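Local coordinates for protein putative peptidase M23 (Pseudomonas aeruginosa PAO1, PDB 2HSI) that probably acts as a zinc-dependent metalloendopeptidase of family M23, holding a zinc ion in its peptidase domain beside an N-terminal beta-sheet domain, at residues D155-D159 with D184-P188; H228-V234 with L246-T252; F222-H228 with H259-S265; L148-L152 with A195-G199; L30-V35 with I275-F280. All blocks are in the same frame, centred on the assembly; numbering follows the deposited sequence.

Contact 1 of 5, residues D155-D159 with D184-P188; sequences DKPVD and DFAVP. With ZN (zinc ion), chain C.
V158 and F185 are the closest backbone neighbours here, 7.6 Å from CA to CA, and no hydrogen bond joins the irregular loop 155-159 to segment 184-188, which starts within strand 183-185 and leaves it as loop. That strand belongs to the antiparallel sheet of the M23 peptidase fold, and the loop lies against it mainly through side chains. The phenyl ring of F185 is the centre of the contact, met by three residues in a row. V158 CG2 comes in at the root of the ring, 3.6 Å from F185 CG; with chi1 at -74° this methyl falls between the backbone N and the carbonyl carbon of V158. Farther out, P157 CD approaches F185 CZ at 3.9 Å, the two side chains crossing at about a right angle. K156 brings up its CE, 3.8 Å from F185 CE1, while its ammonium group goes on to the carbonyl of G160. Beyond F185 the chain folds through an inverse gamma turn centred on A186, closed by a weak bond of 3.1 Å from V187 N to F185 O. The turn points the A186 CB away from the loop and the V187 CB toward it, and V187 CG2 lies 4.1 Å from V158 CG2. P157 and F185 both reach W262 on strand 260-266, the next strand of the sheet. One residue before F185, D184 supplies the Asp of the HxxxD zinc motif, with H180, H259 and H261 completing the site. D184 OD1 binds the zinc ion at 2.0 Å, while D184 OD2 stays 3.0 Å from it.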
# COMPACT_ATOMS: atom_id res chain seq x y z
N ASP A 155 -9.42 -3.12 -6.61
CA ASP A 155 -9.49 -3.77 -7.91
C ASP A 155 -8.10 -4.20 -8.31
O ASP A 155 -7.12 -3.56 -7.95
CB ASP A 155 -10.01 -2.81 -8.97
CG ASP A 155 -11.44 -2.39 -8.75
OD1 ASP A 155 -12.19 -3.09 -8.03
OD2 ASP A 155 -11.82 -1.35 -9.31
N LYS A 156 -8.03 -5.29 -9.07
CA LYS A 156 -6.81 -5.65 -9.79
C LYS A 156 -6.48 -4.48 -10.72
O LYS A 156 -7.36 -3.97 -11.41
CB LYS A 156 -7.01 -6.93 -10.59
CG LYS A 156 -7.09 -8.19 -9.75
CD LYS A 156 -7.52 -9.38 -10.59
CE LYS A 156 -6.46 -9.74 -11.61
NZ LYS A 156 -6.89 -10.89 -12.46
N PRO A 157 -5.21 -4.03 -10.71
CA PRO A 157 -4.79 -2.94 -11.58
C PRO A 157 -4.66 -3.31 -13.06
O PRO A 157 -4.67 -2.42 -13.91
CB PRO A 157 -3.44 -2.52 -11.00
CG PRO A 157 -2.96 -3.69 -10.24
CD PRO A 157 -4.12 -4.53 -9.86
N VAL A 158 -4.56 -4.61 -13.36
CA VAL A 158 -4.60 -5.10 -14.74
C VAL A 158 -5.49 -6.33 -14.85
O VAL A 158 -5.58 -7.12 -13.90
CB VAL A 158 -3.18 -5.44 -15.29
CG1 VAL A 158 -2.39 -4.18 -15.59
CG2 VAL A 158 -2.43 -6.31 -14.32
N ASP A 159 -6.15 -6.49 -16.00
CA ASP A 159 -6.98 -7.67 -16.26
C ASP A 159 -6.11 -8.81 -16.79
O ASP A 159 -6.02 -9.03 -18.00
CB ASP A 159 -8.11 -7.33 -17.24
CG ASP A 159 -9.02 -6.21 -16.75
OD1 ASP A 159 -9.31 -6.16 -15.53
OD2 ASP A 159 -9.44 -5.38 -17.58
N ASP A 184 3.24 -9.59 -8.79
CA ASP A 184 3.37 -9.53 -10.25
C ASP A 184 2.13 -10.03 -10.97
O ASP A 184 1.38 -10.86 -10.43
CB ASP A 184 4.58 -10.34 -10.73
CG ASP A 184 5.87 -9.59 -10.62
OD1 ASP A 184 5.86 -8.44 -10.12
OD2 ASP A 184 6.91 -10.14 -11.04
N PHE A 185 1.93 -9.53 -12.18
CA PHE A 185 0.89 -10.01 -13.07
C PHE A 185 1.51 -10.36 -14.42
O PHE A 185 2.35 -9.62 -14.94
CB PHE A 185 -0.21 -8.97 -13.27
CG PHE A 185 -0.98 -8.64 -12.02
CD1 PHE A 185 -2.17 -9.30 -11.73
CD2 PHE A 185 -0.52 -7.65 -11.14
CE1 PHE A 185 -2.89 -9.00 -10.57
CE2 PHE A 185 -1.23 -7.35 -9.98
CZ PHE A 185 -2.42 -8.02 -9.69
N ALA A 186 1.09 -11.50 -14.97
CA ALA A 186 1.52 -11.94 -16.30
C ALA A 186 0.68 -11.25 -17.37
O ALA A 186 -0.37 -11.75 -17.78
CB ALA A 186 1.42 -13.46 -16.42
N VAL A 187 1.14 -10.07 -17.78
CA VAL A 187 0.50 -9.28 -18.84
C VAL A 187 1.58 -8.71 -19.78
O VAL A 187 2.70 -8.45 -19.34
CB VAL A 187 -0.40 -8.13 -18.29
CG1 VAL A 187 -1.73 -8.66 -17.76
CG2 VAL A 187 0.32 -7.30 -17.23
N PRO A 188 1.25 -8.54 -21.08
CA PRO A 188 2.25 -7.99 -22.01
C PRO A 188 2.48 -6.49 -21.84
O PRO A 188 1.71 -5.82 -21.16
CB PRO A 188 1.63 -8.28 -23.38
CG PRO A 188 0.15 -8.28 -23.13
CD PRO A 188 -0.02 -8.86 -21.76
ZN ZN C . 7.52 -7.88 -9.18

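Contact 2 of 5, residues H228-V234 with L246-T252; sequences HLSKIDV and LGKVGAT
H228 ND1 gives its N-H to T252 O, 2.7 Å away in the plane of the imidazole and nearly in line with the carbonyl, which fixes the rotation of a ring that packs beside zinc ligand H259. Farther along, residues 231-232 and 246-248 are strands of a small three-stranded antiparallel sheet, completed by 192-194. T252 bonds again through its hydroxyl, which donates to L229 O at 2.7 Å and is also bonded to the backbone N of K212. K231 and K248 form a hydrogen-bonded pair, K248 N to K231 O at 2.9 Å, and D233 N closes the far end on L246 O at 2.7 Å. S230 OG, turned back by a chi1 of 61°, reaches V249 O at 2.9 Å from above the carbonyl plane. At I232 and G247, a non-hydrogen-bonded pair, the bare CA of G247 comes within 3.2 Å of K231 O. K231 and K248 run side by side, yet the K248 ammonium has D233 across its path: a weak salt bridge, 3.5 Å from NZ to D233 OD2, which may ease the closeness of the lysines. On the buried side, V234 CG1 rests 4.2 Å from L246 CD2.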
# COMPACT_ATOMS: atom_id res chain seq x y z
N HIS A 228 8.39 -0.11 -13.46
CA HIS A 228 8.76 -0.65 -14.79
C HIS A 228 7.78 -0.28 -15.91
O HIS A 228 7.71 -0.98 -16.90
CB HIS A 228 8.97 -2.17 -14.77
CG HIS A 228 9.87 -2.66 -13.67
ND1 HIS A 228 11.21 -2.36 -13.61
CD2 HIS A 228 9.60 -3.42 -12.58
CE1 HIS A 228 11.74 -2.92 -12.54
NE2 HIS A 228 10.79 -3.57 -11.90
N LEU A 229 7.05 0.83 -15.77
CA LEU A 229 6.04 1.21 -16.77
C LEU A 229 6.70 1.62 -18.09
O LEU A 229 7.81 2.13 -18.09
CB LEU A 229 5.15 2.35 -16.27
CG LEU A 229 3.96 1.98 -15.38
CD1 LEU A 229 4.41 1.42 -14.05
CD2 LEU A 229 3.07 3.19 -15.13
N SER A 230 6.01 1.39 -19.21
CA SER A 230 6.46 1.91 -20.50
C SER A 230 6.01 3.37 -20.68
O SER A 230 6.68 4.17 -21.34
CB SER A 230 5.91 1.03 -21.63
OG SER A 230 4.49 1.02 -21.64
N LYS A 231 4.89 3.71 -20.05
CA LYS A 231 4.21 4.98 -20.25
C LYS A 231 3.52 5.33 -18.94
O LYS A 231 2.94 4.44 -18.30
CB LYS A 231 3.17 4.79 -21.36
CG LYS A 231 3.20 5.79 -22.49
CD LYS A 231 2.14 6.87 -22.30
CE LYS A 231 1.73 7.57 -23.60
NZ LYS A 231 1.27 6.65 -24.67
N ILE A 232 3.61 6.59 -18.53
CA ILE A 232 2.84 7.15 -17.41
C ILE A 232 1.90 8.23 -17.96
O ILE A 232 2.36 9.19 -18.59
CB ILE A 232 3.78 7.73 -16.29
CG1 ILE A 232 4.60 6.61 -15.63
CG2 ILE A 232 2.97 8.50 -15.24
CD1 ILE A 232 5.72 7.09 -14.73
N ASP A 233 0.60 8.06 -17.73
CA ASP A 233 -0.46 8.89 -18.34
C ASP A 233 -0.99 9.97 -17.41
O ASP A 233 -1.83 10.79 -17.81
CB ASP A 233 -1.63 8.01 -18.79
CG ASP A 233 -1.26 7.07 -19.93
OD1 ASP A 233 -0.28 7.38 -20.62
OD2 ASP A 233 -1.93 6.05 -20.13
N VAL A 234 -0.51 9.96 -16.17
CA VAL A 234 -0.93 10.90 -15.14
C VAL A 234 0.17 11.92 -14.79
O VAL A 234 1.34 11.73 -15.13
CB VAL A 234 -1.39 10.17 -13.85
CG1 VAL A 234 -2.71 9.45 -14.10
CG2 VAL A 234 -0.31 9.17 -13.38
N LEU A 246 -3.50 4.83 -15.14
CA LEU A 246 -2.25 5.44 -14.66
C LEU A 246 -1.17 5.47 -15.74
O LEU A 246 -0.37 6.39 -15.80
CB LEU A 246 -1.73 4.66 -13.43
CG LEU A 246 -2.71 4.63 -12.25
CD1 LEU A 246 -2.15 3.76 -11.13
CD2 LEU A 246 -3.02 6.04 -11.75
N GLY A 247 -1.18 4.44 -16.59
CA GLY A 247 -0.16 4.26 -17.60
C GLY A 247 -0.21 2.86 -18.17
O GLY A 247 -1.24 2.19 -18.08
N LYS A 248 0.90 2.43 -18.76
CA LYS A 248 0.97 1.18 -19.51
C LYS A 248 2.12 0.30 -19.00
O LYS A 248 3.19 0.81 -18.66
CB LYS A 248 1.14 1.48 -21.01
CG LYS A 248 -0.14 1.61 -21.88
CD LYS A 248 -1.17 2.61 -21.37
CE LYS A 248 -2.05 3.17 -22.47
NZ LYS A 248 -1.41 4.36 -23.12
N VAL A 249 1.90 -1.02 -18.96
CA VAL A 249 2.92 -2.01 -18.58
C VAL A 249 4.18 -1.93 -19.47
O VAL A 249 4.07 -1.68 -20.68
CB VAL A 249 2.33 -3.47 -18.57
CG1 VAL A 249 3.41 -4.54 -18.34
CG2 VAL A 249 1.27 -3.61 -17.50
N GLY A 250 5.35 -2.10 -18.88
CA GLY A 250 6.59 -2.13 -19.65
C GLY A 250 7.72 -2.90 -19.00
O GLY A 250 7.50 -3.74 -18.12
N ALA A 251 8.94 -2.55 -19.41
CA ALA A 251 10.16 -3.24 -18.98
C ALA A 251 11.28 -2.26 -18.68
O ALA A 251 12.46 -2.61 -18.80
CB ALA A 251 10.60 -4.22 -20.07
N THR A 252 10.92 -1.04 -18.27
CA THR A 252 11.92 -0.00 -17.96
C THR A 252 12.65 -0.28 -16.65
O THR A 252 12.17 -1.06 -15.82
CB THR A 252 11.31 1.42 -17.93
OG1 THR A 252 10.20 1.46 -17.01
CG2 THR A 252 10.85 1.85 -19.33

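Contact 3 of 5, residues F222-H228 with H259-S265; sequences FISMFCH and HMHWNVS. With ZN (zinc ion), chain C.
S224 OG is gripped twice: the indole N-H of W262 points almost straight at it, 3.1 Å from NE1 and in the ring plane, and H218 bonds to it as well. Strands 222-227 and 260-265 pair antiparallel around this bond, with M225-N263 and I223-S265 as hydrogen-bonded pairs. On the same face as S224, the rings of F226 and W262 lie nearly parallel, planes at 8°, but slid apart, with F226 CE1 only 3.2 Å from W262 CD1. H261, second histidine of the HxH zinc motif, is on the other face, with M225 and N263. With CG anti to the backbone N (chi1 -176°), the H261 ring extends to the metal and ND1 binds it at 2.1 Å, while NE2 donates to N263 OD1 at 2.8 Å. H259 NE2 binds the metal at 2.4 Å, and D184 and H180 complete the site. The H259 and H228 rings lie roughly parallel (24°) but slid apart, with little overlap. Near this end the pairing loosens: C227 N to H261 O is a weak 3.4 Å bond, and a water sits 2.7 Å from H261 N, bridging it to C227 O. Strand 213-219 flanks 222-229, and 183-185 flanks 260-266. Helix 127-141 packs on I223, M225 and S265, while helix 273-277 touches W262 and V264, on the face that carries S224 and F226.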
# COMPACT_ATOMS: atom_id res chain seq x y z
N PHE A 222 -2.16 4.60 3.03
CA PHE A 222 -2.57 3.49 2.17
C PHE A 222 -2.17 3.87 0.76
O PHE A 222 -2.78 4.75 0.15
CB PHE A 222 -4.09 3.31 2.27
CG PHE A 222 -4.63 2.09 1.56
CD1 PHE A 222 -3.88 0.92 1.42
CD2 PHE A 222 -5.96 2.09 1.11
CE1 PHE A 222 -4.43 -0.20 0.81
CE2 PHE A 222 -6.51 0.97 0.49
CZ PHE A 222 -5.75 -0.18 0.34
N ILE A 223 -1.13 3.22 0.24
CA ILE A 223 -0.45 3.69 -0.98
C ILE A 223 -0.20 2.53 -1.96
O ILE A 223 0.29 1.46 -1.56
CB ILE A 223 0.89 4.42 -0.60
CG1 ILE A 223 0.60 5.77 0.08
CG2 ILE A 223 1.83 4.61 -1.84
CD1 ILE A 223 1.76 6.37 0.86
N SER A 224 -0.55 2.74 -3.24
CA SER A 224 -0.13 1.83 -4.31
C SER A 224 1.08 2.39 -5.05
O SER A 224 1.16 3.60 -5.31
CB SER A 224 -1.25 1.57 -5.31
OG SER A 224 -2.26 0.74 -4.76
N MET A 225 2.02 1.52 -5.38
CA MET A 225 3.15 1.88 -6.21
C MET A 225 3.18 0.94 -7.41
O MET A 225 2.89 -0.26 -7.27
CB MET A 225 4.46 1.82 -5.41
CG MET A 225 5.75 2.13 -6.20
SD MET A 225 6.37 0.71 -7.15
CE MET A 225 8.12 0.78 -6.75
N PHE A 226 3.51 1.48 -8.58
CA PHE A 226 3.68 0.69 -9.80
C PHE A 226 4.98 1.08 -10.47
O PHE A 226 5.25 2.27 -10.63
CB PHE A 226 2.53 0.93 -10.78
CG PHE A 226 1.19 0.62 -10.20
CD1 PHE A 226 0.69 -0.67 -10.26
CD2 PHE A 226 0.45 1.61 -9.57
CE1 PHE A 226 -0.54 -0.96 -9.71
CE2 PHE A 226 -0.78 1.31 -9.01
CZ PHE A 226 -1.27 0.03 -9.09
N CYS A 227 5.77 0.10 -10.88
CA CYS A 227 7.05 0.38 -11.50
C CYS A 227 7.28 -0.42 -12.78
O CYS A 227 6.46 -1.27 -13.15
CB CYS A 227 8.19 0.19 -10.50
SG CYS A 227 8.31 -1.47 -9.83
N HIS A 228 8.39 -0.11 -13.46
CA HIS A 228 8.76 -0.65 -14.79
C HIS A 228 7.78 -0.28 -15.91
O HIS A 228 7.71 -0.98 -16.90
CB HIS A 228 8.97 -2.17 -14.77
CG HIS A 228 9.87 -2.66 -13.67
ND1 HIS A 228 11.21 -2.36 -13.61
CD2 HIS A 228 9.60 -3.42 -12.58
CE1 HIS A 228 11.74 -2.92 -12.54
NE2 HIS A 228 10.79 -3.57 -11.90
N HIS A 259 7.36 -6.46 -17.03
CA HIS A 259 7.27 -6.72 -15.60
C HIS A 259 6.27 -5.76 -14.93
O HIS A 259 6.62 -4.66 -14.50
CB HIS A 259 8.67 -6.68 -14.96
CG HIS A 259 8.69 -6.93 -13.48
ND1 HIS A 259 9.78 -6.62 -12.69
CD2 HIS A 259 7.77 -7.46 -12.64
CE1 HIS A 259 9.53 -6.94 -11.44
NE2 HIS A 259 8.31 -7.45 -11.37
N MET A 260 5.02 -6.21 -14.87
CA MET A 260 3.96 -5.54 -14.14
C MET A 260 4.13 -5.78 -12.63
O MET A 260 3.83 -6.87 -12.14
CB MET A 260 2.61 -6.04 -14.66
CG MET A 260 1.39 -5.62 -13.87
SD MET A 260 1.25 -3.86 -13.64
CE MET A 260 0.19 -3.83 -12.19
N HIS A 261 4.64 -4.78 -11.92
CA HIS A 261 4.87 -4.89 -10.48
C HIS A 261 4.01 -3.89 -9.71
O HIS A 261 4.02 -2.69 -10.00
CB HIS A 261 6.36 -4.70 -10.13
CG HIS A 261 6.67 -4.89 -8.68
ND1 HIS A 261 7.15 -6.07 -8.16
CD2 HIS A 261 6.59 -4.03 -7.63
CE1 HIS A 261 7.34 -5.94 -6.86
NE2 HIS A 261 7.01 -4.71 -6.51
N TRP A 262 3.30 -4.40 -8.71
CA TRP A 262 2.41 -3.61 -7.85
C TRP A 262 2.78 -3.78 -6.38
O TRP A 262 2.77 -4.90 -5.85
CB TRP A 262 0.95 -4.04 -8.10
CG TRP A 262 -0.12 -3.38 -7.24
CD1 TRP A 262 -0.12 -2.11 -6.72
CD2 TRP A 262 -1.37 -3.96 -6.84
NE1 TRP A 262 -1.28 -1.87 -6.03
CE2 TRP A 262 -2.07 -2.99 -6.09
CE3 TRP A 262 -1.97 -5.21 -7.05
CZ2 TRP A 262 -3.33 -3.24 -5.53
CZ3 TRP A 262 -3.22 -5.46 -6.50
CH2 TRP A 262 -3.89 -4.47 -5.74
N ASN A 263 3.13 -2.67 -5.73
CA ASN A 263 3.32 -2.62 -4.27
C ASN A 263 2.12 -2.01 -3.60
O ASN A 263 1.55 -1.06 -4.13
CB ASN A 263 4.54 -1.77 -3.90
CG ASN A 263 5.85 -2.43 -4.26
OD1 ASN A 263 5.99 -3.64 -4.17
ND2 ASN A 263 6.83 -1.62 -4.67
N VAL A 264 1.75 -2.54 -2.43
CA VAL A 264 0.76 -1.90 -1.55
C VAL A 264 1.43 -1.65 -0.21
O VAL A 264 2.03 -2.55 0.37
CB VAL A 264 -0.53 -2.74 -1.36
CG1 VAL A 264 -1.42 -2.13 -0.26
CG2 VAL A 264 -1.31 -2.83 -2.66
N SER A 265 1.32 -0.42 0.28
CA SER A 265 1.89 -0.04 1.55
C SER A 265 0.81 0.47 2.50
O SER A 265 -0.18 1.08 2.07
CB SER A 265 2.97 1.02 1.33
OG SER A 265 3.72 1.31 2.51
ZN ZN C . 7.52 -7.88 -9.18
O HOH W 1 4.02 -2.28 -12.83

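Contact 4 of 5, residues L148-L152 with A195-G199; sequences LPSNL and APAAG
Two loops of the chain are clipped together here by polar side chains: S150 and N151, in the long loop after helix 127-141, meet P196, A197 and A198 in the connection between strands 192-194 and 199-207. S150 OG accepts the backbone N-H of A198 at 3.1 Å, and the bond is fairly straight at 165°. N151 ND2 donates to P196 O, also at 3.1 Å, lying in the carbonyl plane on a lone pair and close to its own amide plane; a second bond from ND2 goes to M153 O. A chi1 of 46° swings the amide of N151 back over the A197 methyl, with OD1 3.3 Å from A197 CB. A water adds a third link, accepting from S150 N at 2.9 Å and donating to A198 O at 2.7 Å; A198 O is bonded to H218 too. N151 O, by contrast, is buried with no partner in the model. The A198 methyl closes the contact against S150, 3.8 Å from CB to CB. P196 rests on S224 and F226 of strand 222-229, while P149 and L152 reach L61 of strand 58-64, which places the loop between the peptidase sheet and the N-terminal domain.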
# COMPACT_ATOMS: atom_id res chain seq x y z
N LEU A 148 -9.91 9.58 3.78
CA LEU A 148 -10.30 8.18 3.85
C LEU A 148 -10.29 7.57 2.45
O LEU A 148 -10.79 8.19 1.51
CB LEU A 148 -11.71 8.04 4.47
CG LEU A 148 -11.92 8.51 5.93
CD1 LEU A 148 -13.40 8.79 6.22
CD2 LEU A 148 -11.36 7.52 6.94
N PRO A 149 -9.70 6.37 2.31
CA PRO A 149 -9.74 5.59 1.09
C PRO A 149 -11.15 5.38 0.54
O PRO A 149 -12.11 5.16 1.31
CB PRO A 149 -9.13 4.26 1.50
CG PRO A 149 -8.17 4.63 2.57
CD PRO A 149 -8.93 5.66 3.35
N SER A 150 -11.25 5.47 -0.78
CA SER A 150 -12.52 5.27 -1.48
C SER A 150 -13.04 3.85 -1.31
O SER A 150 -14.25 3.63 -1.17
CB SER A 150 -12.37 5.62 -2.97
OG SER A 150 -11.71 4.59 -3.71
N ASN A 151 -12.12 2.89 -1.32
CA ASN A 151 -12.43 1.47 -1.12
C ASN A 151 -11.23 0.76 -0.53
O ASN A 151 -10.09 1.05 -0.91
CB ASN A 151 -12.86 0.79 -2.43
CG ASN A 151 -11.95 1.13 -3.60
OD1 ASN A 151 -11.81 2.30 -3.98
ND2 ASN A 151 -11.35 0.12 -4.21
N LEU A 152 -11.49 -0.15 0.40
CA LEU A 152 -10.40 -0.91 1.02
C LEU A 152 -10.18 -2.22 0.29
O LEU A 152 -9.05 -2.70 0.23
CB LEU A 152 -10.66 -1.15 2.51
CG LEU A 152 -10.79 0.05 3.45
CD1 LEU A 152 -11.01 -0.47 4.87
CD2 LEU A 152 -9.58 0.97 3.40
N ALA A 195 -5.99 2.46 -11.57
CA ALA A 195 -5.96 2.74 -10.12
C ALA A 195 -6.86 1.75 -9.37
O ALA A 195 -8.05 1.64 -9.67
CB ALA A 195 -6.40 4.16 -9.84
N PRO A 196 -6.28 1.00 -8.42
CA PRO A 196 -7.03 0.02 -7.61
C PRO A 196 -8.08 0.65 -6.70
O PRO A 196 -9.07 -0.02 -6.34
CB PRO A 196 -5.92 -0.65 -6.76
CG PRO A 196 -4.65 -0.38 -7.49
CD PRO A 196 -4.84 0.99 -8.09
N ALA A 197 -7.84 1.90 -6.31
CA ALA A 197 -8.78 2.76 -5.58
C ALA A 197 -8.49 4.18 -6.01
O ALA A 197 -7.45 4.43 -6.64
CB ALA A 197 -8.56 2.64 -4.06
N ALA A 198 -9.35 5.13 -5.64
CA ALA A 198 -9.08 6.55 -5.94
C ALA A 198 -7.86 7.03 -5.17
O ALA A 198 -7.49 6.45 -4.15
CB ALA A 198 -10.29 7.42 -5.62
N GLY A 199 -7.23 8.08 -5.65
CA GLY A 199 -6.06 8.62 -4.96
C GLY A 199 -5.36 9.74 -5.69
O GLY A 199 -5.72 10.07 -6.82
O HOH W 2 -8.91 6.84 -1.87

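Contact 5 of 5, residues L30-V35 with I275-F280; sequences LLNKPV and IFIGAF
The end of helix 26-31 meets the end of helix 273-277 here, at the interface of the N-terminal and peptidase domains, with L31 against I275 and F276. L31 CD2 does the touching, 3.8 Å from F276 CD1 and 4.0 Å from I275 CG2. No direct hydrogen bond crosses between the segments; instead a water donates to L30 O at 2.6 Å and to I275 O at 2.7 Å, tying together two carbonyls from helix ends. Helix 273-277 finishes in a Schellman motif at G278, whose positive phi of 87° turns the chain back, and L30 CD1 packs 4.0 Å from the G278 CA. Past that turn, a chi1 of 179° swings the F280 ring out to lie against K33. K33 CB stands above the centre of one face, 10° off the normal, in a CH-pi contact, and CD runs on to within 3.7 Å of F280 CD1. The ammonium group of K33 is bonded to R29 O. I275 CG2 meets the same lysine at CG, 4.0 Å away. Inverse gamma turns centred on N32 and P34 lead segment 30-35 onward, with the CB atoms of K33 and V35 turned toward segment 275-280, and V35 CG2 approaches F280 CZ at 4.1 Å.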
# COMPACT_ATOMS: atom_id res chain seq x y z
N LEU A 30 -12.19 -9.94 5.15
CA LEU A 30 -11.27 -9.83 4.02
C LEU A 30 -9.85 -9.42 4.44
O LEU A 30 -8.87 -10.02 4.01
CB LEU A 30 -11.82 -8.83 3.00
CG LEU A 30 -11.08 -8.71 1.66
CD1 LEU A 30 -11.57 -9.74 0.66
CD2 LEU A 30 -11.26 -7.31 1.12
N LEU A 31 -9.75 -8.40 5.28
CA LEU A 31 -8.47 -7.75 5.53
C LEU A 31 -7.71 -8.25 6.74
O LEU A 31 -6.50 -8.06 6.81
CB LEU A 31 -8.62 -6.23 5.60
CG LEU A 31 -9.07 -5.56 4.29
CD1 LEU A 31 -9.03 -4.05 4.42
CD2 LEU A 31 -8.23 -6.03 3.07
N ASN A 32 -8.39 -8.88 7.70
CA ASN A 32 -7.69 -9.38 8.89
C ASN A 32 -6.90 -10.66 8.59
O ASN A 32 -7.40 -11.77 8.78
CB ASN A 32 -8.65 -9.59 10.07
CG ASN A 32 -7.93 -9.71 11.39
OD1 ASN A 32 -7.01 -8.94 11.69
ND2 ASN A 32 -8.34 -10.68 12.21
N LYS A 33 -5.68 -10.47 8.10
CA LYS A 33 -4.74 -11.56 7.86
C LYS A 33 -3.44 -11.23 8.61
O LYS A 33 -2.44 -10.82 7.98
CB LYS A 33 -4.45 -11.73 6.36
CG LYS A 33 -5.68 -11.83 5.44
CD LYS A 33 -6.57 -13.02 5.76
CE LYS A 33 -7.69 -13.13 4.73
NZ LYS A 33 -8.93 -13.74 5.27
N PRO A 34 -3.46 -11.34 9.96
CA PRO A 34 -2.29 -10.86 10.70
C PRO A 34 -1.12 -11.84 10.72
O PRO A 34 -1.01 -12.66 11.64
CB PRO A 34 -2.85 -10.57 12.10
CG PRO A 34 -4.07 -11.42 12.23
CD PRO A 34 -4.49 -11.89 10.86
N VAL A 35 -0.28 -11.75 9.70
CA VAL A 35 0.95 -12.53 9.55
C VAL A 35 2.05 -11.53 9.11
O VAL A 35 1.72 -10.40 8.77
CB VAL A 35 0.77 -13.68 8.50
CG1 VAL A 35 -0.28 -14.71 8.96
CG2 VAL A 35 0.43 -13.14 7.12
N ILE A 275 -4.09 -9.84 -0.56
CA ILE A 275 -5.06 -9.68 0.54
C ILE A 275 -6.21 -8.76 0.13
O ILE A 275 -7.39 -9.08 0.34
CB ILE A 275 -4.34 -9.15 1.82
CG1 ILE A 275 -3.33 -10.18 2.35
CG2 ILE A 275 -5.35 -8.74 2.94
CD1 ILE A 275 -2.42 -9.66 3.43
N PHE A 276 -5.86 -7.65 -0.51
CA PHE A 276 -6.81 -6.60 -0.88
C PHE A 276 -7.70 -6.95 -2.08
O PHE A 276 -8.76 -6.35 -2.25
CB PHE A 276 -6.05 -5.30 -1.14
CG PHE A 276 -5.30 -4.80 0.05
CD1 PHE A 276 -5.91 -3.93 0.96
CD2 PHE A 276 -3.99 -5.22 0.30
CE1 PHE A 276 -5.23 -3.48 2.08
CE2 PHE A 276 -3.32 -4.78 1.42
CZ PHE A 276 -3.93 -3.91 2.31
N ILE A 277 -7.26 -7.89 -2.90
CA ILE A 277 -8.05 -8.31 -4.06
C ILE A 277 -8.82 -9.61 -3.78
O ILE A 277 -9.58 -10.09 -4.62
CB ILE A 277 -7.20 -8.39 -5.38
CG1 ILE A 277 -6.09 -9.45 -5.26
CG2 ILE A 277 -6.61 -7.00 -5.73
CD1 ILE A 277 -5.26 -9.64 -6.53
N GLY A 278 -8.61 -10.16 -2.58
CA GLY A 278 -9.26 -11.41 -2.15
C GLY A 278 -8.54 -12.69 -2.54
O GLY A 278 -9.18 -13.73 -2.72
N ALA A 279 -7.21 -12.63 -2.65
CA ALA A 279 -6.41 -13.75 -3.16
C ALA A 279 -5.31 -14.28 -2.22
O ALA A 279 -4.34 -14.88 -2.67
CB ALA A 279 -5.83 -13.40 -4.54
N PHE A 280 -5.47 -14.03 -0.92
CA PHE A 280 -4.62 -14.62 0.13
C PHE A 280 -5.22 -16.01 0.45
O PHE A 280 -6.41 -16.07 0.76
CB PHE A 280 -4.66 -13.69 1.36
CG PHE A 280 -3.84 -14.16 2.54
CD1 PHE A 280 -4.40 -15.00 3.51
CD2 PHE A 280 -2.53 -13.73 2.71
CE1 PHE A 280 -3.64 -15.43 4.61
CE2 PHE A 280 -1.77 -14.15 3.80
CZ PHE A 280 -2.33 -15.01 4.75
O HOH W 3 -8.06 -11.25 1.89

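How the contacts relate
Contact 3 lies nearest the centre of the folded chain, and the other four all touch it. Contacts 1 and 3 meet at the zinc ion, their strands 183-185 and 260-266 being neighbours in one sheet, with centres about 11 Å apart; segments distant in sequence thus bring the zinc ligands together. Contact 2 shares H228 with contact 3 and is nested inside the loop that contact 3 closes. Contact 4 closes before contacts 2 and 3 open, and contact 1 is nested within its loop; P196 and P149 pack on aromatic residues of contact 3. Contact 5 encloses all the others along the chain, joining the N-terminal domain to the peptidase domain, about 27 Å between centres from contact 2.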